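Local coordinates for protein titin (Homo sapiens, PDB 3LCY) that forms giant elastic filaments in striated muscle that span half the sarcomere, serving as scaffold and spring and, through its kinase domain, probably in signalling, at residues Gln50-Lys53 with Tyr54-Ser57; Thr69-Gln72 with Glu73-Gly76; Ile81-Glu85 with Val86-Glu90; Gln102-Pro105 with Gly106-Leu109; Lys169-Ala172 with Gly173-Val177. One frame throughout, in Å; residues are numbered along the deposited sequence.

Contact 1: Gln50-Lys53 with Tyr54-Ser57; sequences QSRK and YKMS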
loop_
_atom_site.group_PDB
_atom_site.type_symbol
_atom_site.label_atom_id
_atom_site.label_comp_id
_atom_site.label_asym_id
_atom_site.label_seq_id
_atom_site.Cartn_x
_atom_site.Cartn_y
_atom_site.Cartn_z
ATOM N N GLN A 50 -2.662 4.661 21.453
ATOM C CA GLN A 50 -3.829 5.445 21.078
ATOM C C GLN A 50 -3.463 6.882 20.716
ATOM O O GLN A 50 -2.656 7.523 21.389
ATOM C CB GLN A 50 -4.887 5.425 22.185
ATOM C CG GLN A 50 -6.155 6.182 21.821
ATOM C CD GLN A 50 -7.360 5.732 22.621
ATOM O OE1 GLN A 50 -7.233 5.285 23.761
ATOM N NE2 GLN A 50 -8.541 5.848 22.024
ATOM N N SER A 51 -4.069 7.372 19.640
ATOM C CA SER A 51 -3.881 8.745 19.200
ATOM C C SER A 51 -5.090 9.169 18.381
ATOM O O SER A 51 -6.137 8.523 18.429
ATOM C CB SER A 51 -2.615 8.868 18.354
ATOM O OG SER A 51 -2.744 8.141 17.143
ATOM N N ARG A 52 -4.947 10.252 17.627
ATOM C CA ARG A 52 -6.027 10.713 16.767
ATOM C C ARG A 52 -6.157 9.802 15.553
ATOM O O ARG A 52 -7.251 9.606 15.025
ATOM C CB ARG A 52 -5.796 12.159 16.328
ATOM C CG ARG A 52 -6.791 12.651 15.288
ATOM C CD ARG A 52 -6.671 14.149 15.053
ATOM N NE ARG A 52 -7.090 14.917 16.222
ATOM C CZ ARG A 52 -7.094 16.245 16.284
ATOM N NH1 ARG A 52 -6.701 16.963 15.241
ATOM N NH2 ARG A 52 -7.492 16.857 17.391
ATOM N N LYS A 53 -5.035 9.240 15.118
ATOM C CA LYS A 53 -5.033 8.344 13.969
ATOM C C LYS A 53 -5.486 6.939 14.359
ATOM O O LYS A 53 -6.224 6.291 13.619
ATOM C CB LYS A 53 -3.649 8.293 13.320
ATOM C CG LYS A 53 -3.599 7.447 12.058
ATOM C CD LYS A 53 -2.204 7.412 11.462
ATOM C CE LYS A 53 -2.188 6.618 10.167
ATOM N NZ LYS A 53 -0.822 6.513 9.582
ATOM N N TYR A 54 -5.040 6.469 15.519
ATOM C CA TYR A 54 -5.431 5.149 15.997
ATOM C C TYR A 54 -6.339 5.253 17.217
ATOM O O TYR A 54 -5.861 5.300 18.350
ATOM C CB TYR A 54 -4.199 4.309 16.340
ATOM C CG TYR A 54 -3.211 4.158 15.206
ATOM C CD1 TYR A 54 -3.521 3.399 14.086
ATOM C CD2 TYR A 54 -1.961 4.760 15.263
ATOM C CE1 TYR A 54 -2.617 3.255 13.048
ATOM C CE2 TYR A 54 -1.052 4.622 14.232
ATOM C CZ TYR A 54 -1.384 3.869 13.128
ATOM O OH TYR A 54 -0.476 3.730 12.104
ATOM N N LYS A 55 -7.646 5.288 16.980
ATOM C CA LYS A 55 -8.614 5.338 18.070
ATOM C C LYS A 55 -8.905 3.924 18.559
ATOM O O LYS A 55 -9.067 3.003 17.759
ATOM C CB LYS A 55 -9.903 6.019 17.614
ATOM C CG LYS A 55 -9.684 7.292 16.806
ATOM C CD LYS A 55 -11.007 7.963 16.471
ATOM C CE LYS A 55 -10.840 8.987 15.361
ATOM N NZ LYS A 55 -9.811 10.014 15.682
ATOM N N MET A 56 -8.944 3.726 19.865
ATOM C CA MET A 56 -9.191 2.397 20.404
ATOM C C MET A 56 -10.394 2.329 21.324
ATOM O O MET A 56 -10.487 3.063 22.275
ATOM C CB MET A 56 -7.952 1.906 21.129
ATOM C CG MET A 56 -6.707 2.280 20.400
ATOM S SD MET A 56 -5.203 1.648 21.081
ATOM C CE MET A 56 -4.123 1.833 19.695
ATOM N N SER A 57 -11.300 1.409 21.038
ATOM C CA SER A 57 -12.512 1.250 21.816
ATOM C C SER A 57 -12.703 -0.147 22.382
ATOM O O SER A 57 -12.498 -1.129 21.699
ATOM C CB SER A 57 -13.717 1.609 20.963
ATOM O OG SER A 57 -14.874 0.953 21.406
#

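Contact 2: Thr69-Gln72 with Glu73-Gly76; sequences TEEQ and EDEG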
loop_
_atom_site.group_PDB
_atom_site.type_symbol
_atom_site.label_atom_id
_atom_site.label_comp_id
_atom_site.label_asym_id
_atom_site.label_seq_id
_atom_site.Cartn_x
_atom_site.Cartn_y
_atom_site.Cartn_z
ATOM N N THR A 69 -7.078 6.443 7.875
ATOM C CA THR A 69 -6.143 6.242 6.839
ATOM C C THR A 69 -5.708 7.492 6.150
ATOM O O THR A 69 -6.472 8.321 5.868
ATOM C CB THR A 69 -6.667 5.221 5.866
ATOM O OG1 THR A 69 -7.725 5.769 5.099
ATOM C CG2 THR A 69 -7.160 4.070 6.592
ATOM N N GLU A 70 -4.424 7.603 5.909
ATOM C CA GLU A 70 -3.896 8.731 5.232
ATOM C C GLU A 70 -3.036 8.335 4.073
ATOM O O GLU A 70 -2.943 9.028 3.128
ATOM C CB GLU A 70 -3.098 9.576 6.191
ATOM C CG GLU A 70 -2.300 8.796 7.168
ATOM C CD GLU A 70 -1.277 9.601 7.904
ATOM O OE1 GLU A 70 -1.187 10.786 7.675
ATOM O OE2 GLU A 70 -0.548 9.062 8.719
ATOM N N GLU A 71 -2.404 7.190 4.176
ATOM C CA GLU A 71 -1.440 6.735 3.203
ATOM C C GLU A 71 -1.558 5.277 2.916
ATOM O O GLU A 71 -2.111 4.556 3.644
ATOM C CB GLU A 71 -0.023 7.077 3.645
ATOM C CG GLU A 71 0.428 6.329 4.845
ATOM C CD GLU A 71 1.826 6.596 5.257
ATOM O OE1 GLU A 71 2.496 7.375 4.625
ATOM O OE2 GLU A 71 2.266 6.034 6.239
ATOM N N GLN A 72 -1.011 4.862 1.803
ATOM C CA GLN A 72 -1.073 3.501 1.349
ATOM C C GLN A 72 -0.488 2.520 2.305
ATOM O O GLN A 72 -0.885 1.427 2.357
ATOM C CB GLN A 72 -0.432 3.364 -0.016
ATOM C CG GLN A 72 -1.401 3.501 -1.091
ATOM C CD GLN A 72 -0.807 3.557 -2.442
ATOM O OE1 GLN A 72 -1.469 3.337 -3.408
ATOM N NE2 GLN A 72 0.428 3.850 -2.517
ATOM N N GLU A 73 0.461 2.962 3.070
ATOM C CA GLU A 73 1.156 2.134 4.012
ATOM C C GLU A 73 0.322 1.653 5.202
ATOM O O GLU A 73 0.745 0.833 5.947
ATOM C CB GLU A 73 2.395 2.862 4.456
ATOM C CG GLU A 73 3.478 2.824 3.470
ATOM C CD GLU A 73 3.642 4.071 2.680
ATOM O OE1 GLU A 73 4.766 4.472 2.401
ATOM O OE2 GLU A 73 2.653 4.637 2.290
ATOM N N ASP A 74 -0.843 2.245 5.384
ATOM C CA ASP A 74 -1.789 1.922 6.425
ATOM C C ASP A 74 -2.474 0.631 6.144
ATOM O O ASP A 74 -3.101 0.111 6.986
ATOM C CB ASP A 74 -2.852 3.003 6.595
ATOM C CG ASP A 74 -2.324 4.233 7.111
ATOM O OD1 ASP A 74 -2.860 5.250 6.835
ATOM O OD2 ASP A 74 -1.364 4.204 7.787
ATOM N N GLU A 75 -2.364 0.145 4.935
ATOM C CA GLU A 75 -2.959 -1.084 4.570
ATOM C C GLU A 75 -2.221 -2.231 5.226
ATOM O O GLU A 75 -1.172 -2.054 5.735
ATOM C CB GLU A 75 -2.951 -1.233 3.067
ATOM C CG GLU A 75 -1.685 -1.821 2.507
ATOM C CD GLU A 75 -1.396 -1.414 1.129
ATOM O OE1 GLU A 75 -0.251 -1.312 0.776
ATOM O OE2 GLU A 75 -2.309 -1.194 0.401
ATOM N N GLY A 76 -2.797 -3.407 5.248
ATOM C CA GLY A 76 -2.078 -4.485 5.853
ATOM C C GLY A 76 -2.538 -5.096 7.120
ATOM O O GLY A 76 -3.619 -4.926 7.507
HETATM O O HOH W 1 2.988 5.015 -0.964
#

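Contact 3: Ile81-Glu85 with Val86-Glu90; sequences IATNE and VGEVE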
loop_
_atom_site.group_PDB
_atom_site.type_symbol
_atom_site.label_atom_id
_atom_site.label_comp_id
_atom_site.label_asym_id
_atom_site.label_seq_id
_atom_site.Cartn_x
_atom_site.Cartn_y
_atom_site.Cartn_z
ATOM N N ILE A 81 -4.339 -8.154 20.685
ATOM C CA ILE A 81 -3.986 -9.141 21.696
ATOM C C ILE A 81 -4.727 -8.892 23.000
ATOM O O ILE A 81 -4.616 -7.845 23.599
ATOM C CB ILE A 81 -2.490 -9.189 21.948
ATOM C CG1 ILE A 81 -1.780 -9.614 20.675
ATOM C CG2 ILE A 81 -2.177 -10.179 23.032
ATOM C CD1 ILE A 81 -0.419 -10.137 20.904
ATOM N N ALA A 82 -5.469 -9.890 23.441
ATOM C CA ALA A 82 -6.243 -9.783 24.656
ATOM C C ALA A 82 -5.584 -10.561 25.778
ATOM O O ALA A 82 -5.252 -11.721 25.628
ATOM C CB ALA A 82 -7.622 -10.284 24.409
ATOM N N THR A 83 -5.380 -9.906 26.909
ATOM C CA THR A 83 -4.727 -10.556 28.031
ATOM C C THR A 83 -5.382 -10.373 29.392
ATOM O O THR A 83 -6.065 -9.395 29.651
ATOM C CB THR A 83 -3.290 -10.066 28.169
ATOM O OG1 THR A 83 -2.674 -10.006 26.886
ATOM C CG2 THR A 83 -2.512 -10.991 29.036
ATOM N N ASN A 84 -5.142 -11.352 30.251
ATOM C CA ASN A 84 -5.628 -11.386 31.620
ATOM C C ASN A 84 -4.676 -12.298 32.396
ATOM O O ASN A 84 -3.779 -12.867 31.800
ATOM C CB ASN A 84 -7.116 -11.718 31.730
ATOM C CG ASN A 84 -7.404 -13.164 31.591
ATOM O OD1 ASN A 84 -6.503 -13.968 31.486
ATOM N ND2 ASN A 84 -8.671 -13.513 31.588
ATOM N N GLU A 85 -4.823 -12.429 33.705
ATOM C CA GLU A 85 -3.888 -13.264 34.454
ATOM C C GLU A 85 -3.879 -14.705 33.979
ATOM O O GLU A 85 -2.827 -15.322 33.905
ATOM C CB GLU A 85 -4.194 -13.257 35.951
ATOM C CG GLU A 85 -4.785 -11.998 36.515
ATOM C CD GLU A 85 -5.462 -12.243 37.853
ATOM O OE1 GLU A 85 -4.998 -11.707 38.875
ATOM O OE2 GLU A 85 -6.468 -12.973 37.879
ATOM N N VAL A 86 -5.044 -15.244 33.664
ATOM C CA VAL A 86 -5.140 -16.621 33.212
ATOM C C VAL A 86 -4.406 -16.922 31.910
ATOM O O VAL A 86 -3.801 -17.974 31.782
ATOM C CB VAL A 86 -6.585 -17.037 33.033
ATOM C CG1 VAL A 86 -6.666 -18.515 32.790
ATOM C CG2 VAL A 86 -7.386 -16.643 34.227
ATOM N N GLY A 87 -4.467 -16.015 30.941
ATOM C CA GLY A 87 -3.797 -16.229 29.672
ATOM C C GLY A 87 -4.062 -15.164 28.633
ATOM O O GLY A 87 -4.686 -14.163 28.919
ATOM N N GLU A 88 -3.581 -15.377 27.419
ATOM C CA GLU A 88 -3.799 -14.406 26.358
ATOM C C GLU A 88 -4.121 -15.034 25.004
ATOM O O GLU A 88 -3.689 -16.138 24.720
ATOM C CB GLU A 88 -2.612 -13.453 26.252
ATOM C CG GLU A 88 -1.405 -13.999 25.558
ATOM C CD GLU A 88 -0.272 -12.995 25.522
ATOM O OE1 GLU A 88 0.635 -13.143 24.685
ATOM O OE2 GLU A 88 -0.285 -12.053 26.333
ATOM N N VAL A 89 -4.884 -14.314 24.180
ATOM C CA VAL A 89 -5.251 -14.790 22.853
ATOM C C VAL A 89 -4.850 -13.750 21.828
ATOM O O VAL A 89 -4.681 -12.585 22.154
ATOM C CB VAL A 89 -6.756 -15.035 22.707
ATOM C CG1 VAL A 89 -7.232 -16.065 23.702
ATOM C CG2 VAL A 89 -7.515 -13.744 22.859
ATOM N N GLU A 90 -4.694 -14.180 20.588
ATOM C CA GLU A 90 -4.311 -13.283 19.516
ATOM C C GLU A 90 -5.196 -13.431 18.278
ATOM O O GLU A 90 -5.608 -14.529 17.929
ATOM C CB GLU A 90 -2.848 -13.533 19.160
ATOM C CG GLU A 90 -2.430 -13.048 17.802
ATOM C CD GLU A 90 -1.018 -13.458 17.465
ATOM O OE1 GLU A 90 -0.182 -13.508 18.381
ATOM O OE2 GLU A 90 -0.746 -13.727 16.281
#

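Contact 4: Gln102-Pro105 with Gly106-Leu109; sequences QFHP and GYPL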
loop_
_atom_site.group_PDB
_atom_site.type_symbol
_atom_site.label_atom_id
_atom_site.label_comp_id
_atom_site.label_asym_id
_atom_site.label_seq_id
_atom_site.Cartn_x
_atom_site.Cartn_y
_atom_site.Cartn_z
ATOM N N GLN A 102 -3.861 7.165 -9.325
ATOM C CA GLN A 102 -3.462 8.565 -9.293
ATOM C C GLN A 102 -1.951 8.670 -9.152
ATOM O O GLN A 102 -1.361 8.046 -8.272
ATOM C CB GLN A 102 -4.130 9.271 -8.113
ATOM C CG GLN A 102 -3.522 10.620 -7.765
ATOM C CD GLN A 102 -3.924 11.102 -6.382
ATOM O OE1 GLN A 102 -4.465 10.340 -5.578
ATOM N NE2 GLN A 102 -3.654 12.370 -6.096
ATOM N N PHE A 103 -1.324 9.457 -10.018
ATOM C CA PHE A 103 0.111 9.676 -9.907
ATOM C C PHE A 103 0.426 10.436 -8.626
ATOM O O PHE A 103 -0.251 11.405 -8.280
ATOM C CB PHE A 103 0.662 10.390 -11.141
ATOM C CG PHE A 103 0.625 9.551 -12.386
ATOM C CD1 PHE A 103 1.452 8.446 -12.514
ATOM C CD2 PHE A 103 -0.234 9.866 -13.427
ATOM C CE1 PHE A 103 1.421 7.668 -13.655
ATOM C CE2 PHE A 103 -0.266 9.093 -14.572
ATOM C CZ PHE A 103 0.562 7.993 -14.686
ATOM N N HIS A 104 1.457 9.979 -7.926
ATOM C CA HIS A 104 1.750 10.457 -6.582
ATOM C C HIS A 104 2.094 11.942 -6.521
ATOM O O HIS A 104 3.111 12.372 -7.067
ATOM C CB HIS A 104 2.889 9.637 -5.965
ATOM C CG HIS A 104 2.878 9.619 -4.467
ATOM N ND1 HIS A 104 2.968 10.765 -3.707
ATOM C CD2 HIS A 104 2.791 8.592 -3.588
ATOM C CE1 HIS A 104 2.931 10.447 -2.427
ATOM N NE2 HIS A 104 2.826 9.135 -2.326
ATOM N N PRO A 105 1.241 12.730 -5.845
ATOM C CA PRO A 105 1.599 14.109 -5.497
ATOM C C PRO A 105 2.609 14.089 -4.353
ATOM O O PRO A 105 2.365 13.452 -3.328
ATOM C CB PRO A 105 0.273 14.708 -5.027
ATOM C CG PRO A 105 -0.505 13.545 -4.519
ATOM C CD PRO A 105 -0.104 12.366 -5.368
ATOM N N GLY A 106 3.732 14.770 -4.538
ATOM C CA GLY A 106 4.841 14.672 -3.606
ATOM C C GLY A 106 6.055 14.159 -4.351
ATOM O O GLY A 106 7.191 14.266 -3.885
ATOM N N TYR A 107 5.795 13.592 -5.524
ATOM C CA TYR A 107 6.841 13.171 -6.437
ATOM C C TYR A 107 6.429 13.562 -7.853
ATOM O O TYR A 107 6.295 12.702 -8.723
ATOM C CB TYR A 107 7.044 11.659 -6.353
ATOM C CG TYR A 107 7.240 11.116 -4.951
ATOM C CD1 TYR A 107 8.459 11.245 -4.296
ATOM C CD2 TYR A 107 6.210 10.453 -4.291
ATOM C CE1 TYR A 107 8.642 10.741 -3.017
ATOM C CE2 TYR A 107 6.386 9.947 -3.015
ATOM C CZ TYR A 107 7.601 10.092 -2.383
ATOM O OH TYR A 107 7.778 9.587 -1.113
ATOM N N PRO A 108 6.218 14.868 -8.083
ATOM C CA PRO A 108 5.712 15.377 -9.362
ATOM C C PRO A 108 6.540 14.896 -10.545
ATOM O O PRO A 108 7.767 14.845 -10.464
ATOM C CB PRO A 108 5.851 16.897 -9.211
ATOM C CG PRO A 108 5.796 17.136 -7.749
ATOM C CD PRO A 108 6.469 15.955 -7.119
ATOM N N LEU A 109 5.863 14.544 -11.631
ATOM C CA LEU A 109 6.533 14.132 -12.857
ATOM C C LEU A 109 6.890 15.357 -13.699
ATOM O O LEU A 109 6.070 16.257 -13.876
ATOM C CB LEU A 109 5.639 13.192 -13.667
ATOM C CG LEU A 109 5.281 11.846 -13.037
ATOM C CD1 LEU A 109 4.299 11.084 -13.914
ATOM C CD2 LEU A 109 6.537 11.017 -12.792
HETATM O O HOH W 2 3.729 12.236 -9.772
#

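Contact 5: Lys169-Ala172 with Gly173-Val177; sequences KTHA and GKYKV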
loop_
_atom_site.group_PDB
_atom_site.type_symbol
_atom_site.label_atom_id
_atom_site.label_comp_id
_atom_site.label_asym_id
_atom_site.label_seq_id
_atom_site.Cartn_x
_atom_site.Cartn_y
_atom_site.Cartn_z
ATOM N N LYS A 169 18.181 7.538 -31.689
ATOM C CA LYS A 169 17.293 7.019 -32.711
ATOM C C LYS A 169 16.286 6.028 -32.148
ATOM O O LYS A 169 15.118 6.038 -32.513
ATOM C CB LYS A 169 18.106 6.358 -33.821
ATOM C CG LYS A 169 17.323 5.424 -34.715
ATOM C CD LYS A 169 18.254 4.739 -35.694
ATOM C CE LYS A 169 17.648 3.467 -36.255
ATOM N NZ LYS A 169 18.625 2.707 -37.081
ATOM N N THR A 170 16.752 5.158 -31.267
ATOM C CA THR A 170 15.896 4.141 -30.669
ATOM C C THR A 170 15.106 4.442 -29.383
ATOM O O THR A 170 14.034 3.890 -29.191
ATOM C CB THR A 170 16.696 2.856 -30.451
ATOM O OG1 THR A 170 15.852 1.871 -29.854
ATOM C CG2 THR A 170 17.870 3.119 -29.544
ATOM N N HIS A 171 15.623 5.296 -28.506
ATOM C CA HIS A 171 14.944 5.569 -27.259
ATOM C C HIS A 171 14.322 6.922 -27.066
ATOM O O HIS A 171 13.523 7.092 -26.214
ATOM C CB HIS A 171 15.903 5.308 -26.113
ATOM C CG HIS A 171 16.286 3.878 -25.960
ATOM N ND1 HIS A 171 15.635 3.032 -25.109
ATOM C CD2 HIS A 171 17.255 3.149 -26.536
ATOM C CE1 HIS A 171 16.176 1.838 -25.176
ATOM N NE2 HIS A 171 17.156 1.884 -26.043
ATOM N N ALA A 172 14.704 7.889 -27.862
ATOM C CA ALA A 172 14.114 9.221 -27.774
ATOM C C ALA A 172 12.638 9.189 -28.164
ATOM O O ALA A 172 12.202 8.298 -28.892
ATOM C CB ALA A 172 14.877 10.202 -28.647
ATOM N N GLY A 173 11.871 10.157 -27.670
ATOM C CA GLY A 173 10.463 10.255 -28.013
ATOM C C GLY A 173 9.526 10.290 -26.820
ATOM O O GLY A 173 9.961 10.388 -25.671
ATOM N N LYS A 174 8.228 10.212 -27.099
ATOM C CA LYS A 174 7.211 10.254 -26.056
ATOM C C LYS A 174 6.942 8.876 -25.458
ATOM O O LYS A 174 6.877 7.877 -26.176
ATOM C CB LYS A 174 5.907 10.847 -26.596
ATOM C CG LYS A 174 5.737 12.341 -26.365
ATOM C CD LYS A 174 6.505 13.165 -27.383
ATOM C CE LYS A 174 6.159 14.641 -27.261
ATOM N NZ LYS A 174 6.875 15.471 -28.267
ATOM N N TYR A 175 6.789 8.836 -24.138
ATOM C CA TYR A 175 6.443 7.609 -23.432
ATOM C C TYR A 175 5.159 7.815 -22.642
ATOM O O TYR A 175 4.934 8.890 -22.088
ATOM C CB TYR A 175 7.563 7.204 -22.474
ATOM C CG TYR A 175 8.785 6.619 -23.142
ATOM C CD1 TYR A 175 9.667 7.424 -23.847
ATOM C CD2 TYR A 175 9.064 5.260 -23.053
ATOM C CE1 TYR A 175 10.790 6.892 -24.454
ATOM C CE2 TYR A 175 10.183 4.720 -23.656
ATOM C CZ TYR A 175 11.044 5.541 -24.354
ATOM O OH TYR A 175 12.159 5.007 -24.956
ATOM N N LYS A 176 4.314 6.791 -22.590
ATOM C CA LYS A 176 3.104 6.861 -21.779
ATOM C C LYS A 176 3.086 5.780 -20.706
ATOM O O LYS A 176 3.220 4.593 -21.005
ATOM C CB LYS A 176 1.840 6.744 -22.636
ATOM C CG LYS A 176 0.556 6.829 -21.811
ATOM C CD LYS A 176 -0.612 6.107 -22.467
ATOM C CE LYS A 176 -1.138 6.860 -23.675
ATOM N NZ LYS A 176 -2.346 6.196 -24.245
ATOM N N VAL A 177 2.924 6.198 -19.457
ATOM C CA VAL A 177 2.731 5.261 -18.361
ATOM C C VAL A 177 1.258 5.253 -17.968
ATOM O O VAL A 177 0.671 6.302 -17.699
ATOM C CB VAL A 177 3.603 5.618 -17.145
ATOM C CG1 VAL A 177 3.414 7.078 -16.764
ATOM C CG2 VAL A 177 3.275 4.703 -15.977
#

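Contact 1: Gln50-Lys53 with Tyr54-Ser57
The ring of Tyr-54 has the aliphatic chain of Lys-53 lying over one face, with Lys-53 CG 4.2 Å from the ring centroid and almost on its normal, a CH-pi contact. Lys-53 runs extended from a CG anti to its backbone N (chi1 -176°), and CD and CE follow the ring outward toward its hydroxyl. Ser-51 OG reaches the same ring obliquely, 3.9 Å from Tyr-54 CD2. Ser-51 OG also accepts Tyr-54 N in a long but straight bond of 3.3 Å. In return Ser-51 N donates to Tyr-54 O at 3.0 Å, which closes the loop. Lys-55 bends back at its last torsion, and its NZ meets Arg-52 O at 2.7 Å in the carbonyl plane, on a lone pair. Across the mouth of the loop Gln-50 and Met-56 pass one another head to tail, with Gln-50 CB 3.9 Å from Met-56 SD. The loop leads from strand 46-48 into 54-58, edge strand D of the I-set sheet, paired with 62-68, whose Leu-65 and Val-67 pack on Tyr-54. Lys-53 divides the chemistry: its methylenes are spent on the aromatic face, while its ammonium passes the ring to salt bridges with Glu-70 and Asp-74.

Contact 2: Thr69-Gln72 with Glu73-Gly76
Glu-71 O and Gln-72 O each take an N-H from three residues on: Asp-74 N lies 3.2 Å from Glu-71 O, and Glu-75 N 3.2 Å from Gln-72 O. These i to i+3 bonds wind the chain into a short 3-10 turn. The Asp-74 side chain folds back over the start of the turn, its CG anti to the carbonyl carbon (chi1 -68°). Its OD1 accepts Glu-70 N at 3.0 Å, nearly in line with the carboxylate C-O bond, and takes a second, weak bond from Glu-71 N; one oxygen thus serves two consecutive amides, while OD2 turns to Lys-53. The carboxylates of Glu-71 and Glu-73 are stacked with planes 27° apart, Glu-71 OE1 3.6 Å from Glu-73 OE2, a crowding of like charge that would probably raise the proton affinity of one of them. A water links this edge to Gln-72, accepting from Gln-72 NE2 at 3.2 Å and donating to Glu-73 OE2. This E-F turn, opening the Asp-x-Gly-x-Tyr-x-Cys signature in which Asp-74 O accepts Tyr-78 OH (the tyrosine corner), joins strand 62-68 to 76-83 and meets strand 121-130 of the second domain, where Gln-72 OE1 bonds Gly-129 N and Glu-75 salt-bridges Arg-130.

Contact 3: Ile81-Glu85 with Val86-Glu90
Ala-82 and Val-89 exchange two backbone hydrogen bonds, Ala-82 N to Val-89 O at 3.1 Å and Val-89 N to Ala-82 O at 3.0 Å, as an antiparallel hydrogen-bonded pair. Ile-81 with Glu-90 and Thr-83 with Glu-88 flank it as non-hydrogen-bonded pairs, and the strand segments run 169° to one another. Toward the bend, Asn-84 N donates to Gly-87 O at 3.1 Å, while the return bond from Gly-87 N to Asn-84 O is weak.

Two side chains add polar bonds. Asn-84 turns its amide inward, with CG between the backbone N and the carbonyl carbon (chi1 79°), and OD1 receives Gly-87 N at 2.9 Å with the donor nearly along the C=O axis. ND2 is taken up by the carbonyls of Glu-6 and Pro-35, so this one amide ties the bend to strand 6-10 and to the loop holding Pro-35. On the face shared with Ile-81, Thr-83 and Glu-88 run alongside one another, and Thr-83 OG1 gives a hydrogen bond to Glu-88 OE2 at 3.2 Å, from above the carboxylate plane.

Apolar contact occupies the other face. Ala-82 CB meets Val-89 CG2 at 3.8 Å, and both rest on Ile-31 and Pro-8.

The bend carries residues Glu-85 and Val-86 in helical conformation, with an asparagine before them and a glycine after. This Asn-x-x-Gly turn between strands 76-83 and 88-103 is the F-G hairpin familiar from I-set immunoglobulin domains.

Contact 4: Gln102-Pro105 with Gly106-Leu109
Tyr-107 turns the edge of its ring onto the face of His-104, a T-shaped pair with centroids 4.6 Å apart and planes at 68°. Tyr-107 CE2 stands over the centre of the imidazole, and neighbouring Tyr-107 CD2 comes to 3.3 Å from His-104 ND1. His-104 CB in turn sits at the tyrosine edge, in the plane of that ring. A weak bond from His-104 ND1 to Pro-105 O, 2.8 Å long but bent, helps fix the rotation of the imidazole. What brings the two rings together is a type II turn from His-104 to Tyr-107, closed by a weak bond from Tyr-107 N to His-104 O at 3.3 Å. Gly-106 takes the third position with phi 120°, where a beta carbon would collide with Pro-105 O. A water lies 2.8 Å from both His-104 O and Tyr-107 O. Farther in, Leu-109 CD1 rests over one face of the Phe-103 ring, toward its rim, 4.1 Å from Phe-103 CD1. Met-126 touches both rings of the pair, whereas Phe-103 packs on Val-177, Leu-179 and Ala-188. The turn thus lies in the break between strand 88-103, paired here with 121-130, and strand 112-116, which runs beside 185-195: the A-to-A' switch of an I-set domain.

Contact 5: Lys169-Ala172 with Gly173-Val177
His-171 O receives the phenol of Tyr-175, Tyr-175 OH to His-171 O 2.8 Å, with the hydroxyl in the carbonyl plane and on a lone pair. The tyrosine thus reaches back four residues to the backbone of the connection leading into its own strand, which is the tyrosine corner of Greek-key immunoglobulin domains. With CG anti to the carbonyl carbon (chi1 -74°), the ring is directed back along the connection. His-171 and Tyr-175 side chains cross at a slant: His-171 CB is 3.9 Å and His-171 ND1 4.0 Å from Tyr-175 OH.

Between the two partners the chain changes character. Helix 168-171 ends at His-171, Ala-172 is the first residue to leave helical angles, and Gly-173 opens strand 173-180 with phi 125°. At those angles a beta carbon would press on Ala-172 O, which explains the glycine here. Ala-172 O is met by His-139 NE2, and the His-139 ring stacks on Tyr-175, so His-139 touches both the turn and the tyrosine. Met-163, Leu-144 and Val-192 also pack on the buried Tyr-175 side chain. His-171 O lies in the plane of that tyrosine ring at its edge, 3.3 Å from Tyr-175 CE1.

Overall arrangement
Contacts 1, 2 and 3 belong to the first immunoglobulin domain and contact 5 to the second; contact 4 begins at the end of strand 88-103, which bridges the domains and which contact 3 also uses, about 44 Å away between centres. Contacts 1, 3 and 4 are at the surface, 2 and 5 partly buried. Contacts 2 and 5 occupy equivalent turns: Asp-74 O accepts Tyr-78 OH as His-171 O accepts its tyrosine, yet the first turn is crowded with carboxylates, whereas the second rests on a single hydroxyl-to-carbonyl bond. Contacts 1 and 2 touch through salt bridges, contacts 4 and 5 by packing of Phe-103 on Val-177. Contact 3, chiefly a backbone hairpin, lies farthest from contact 5.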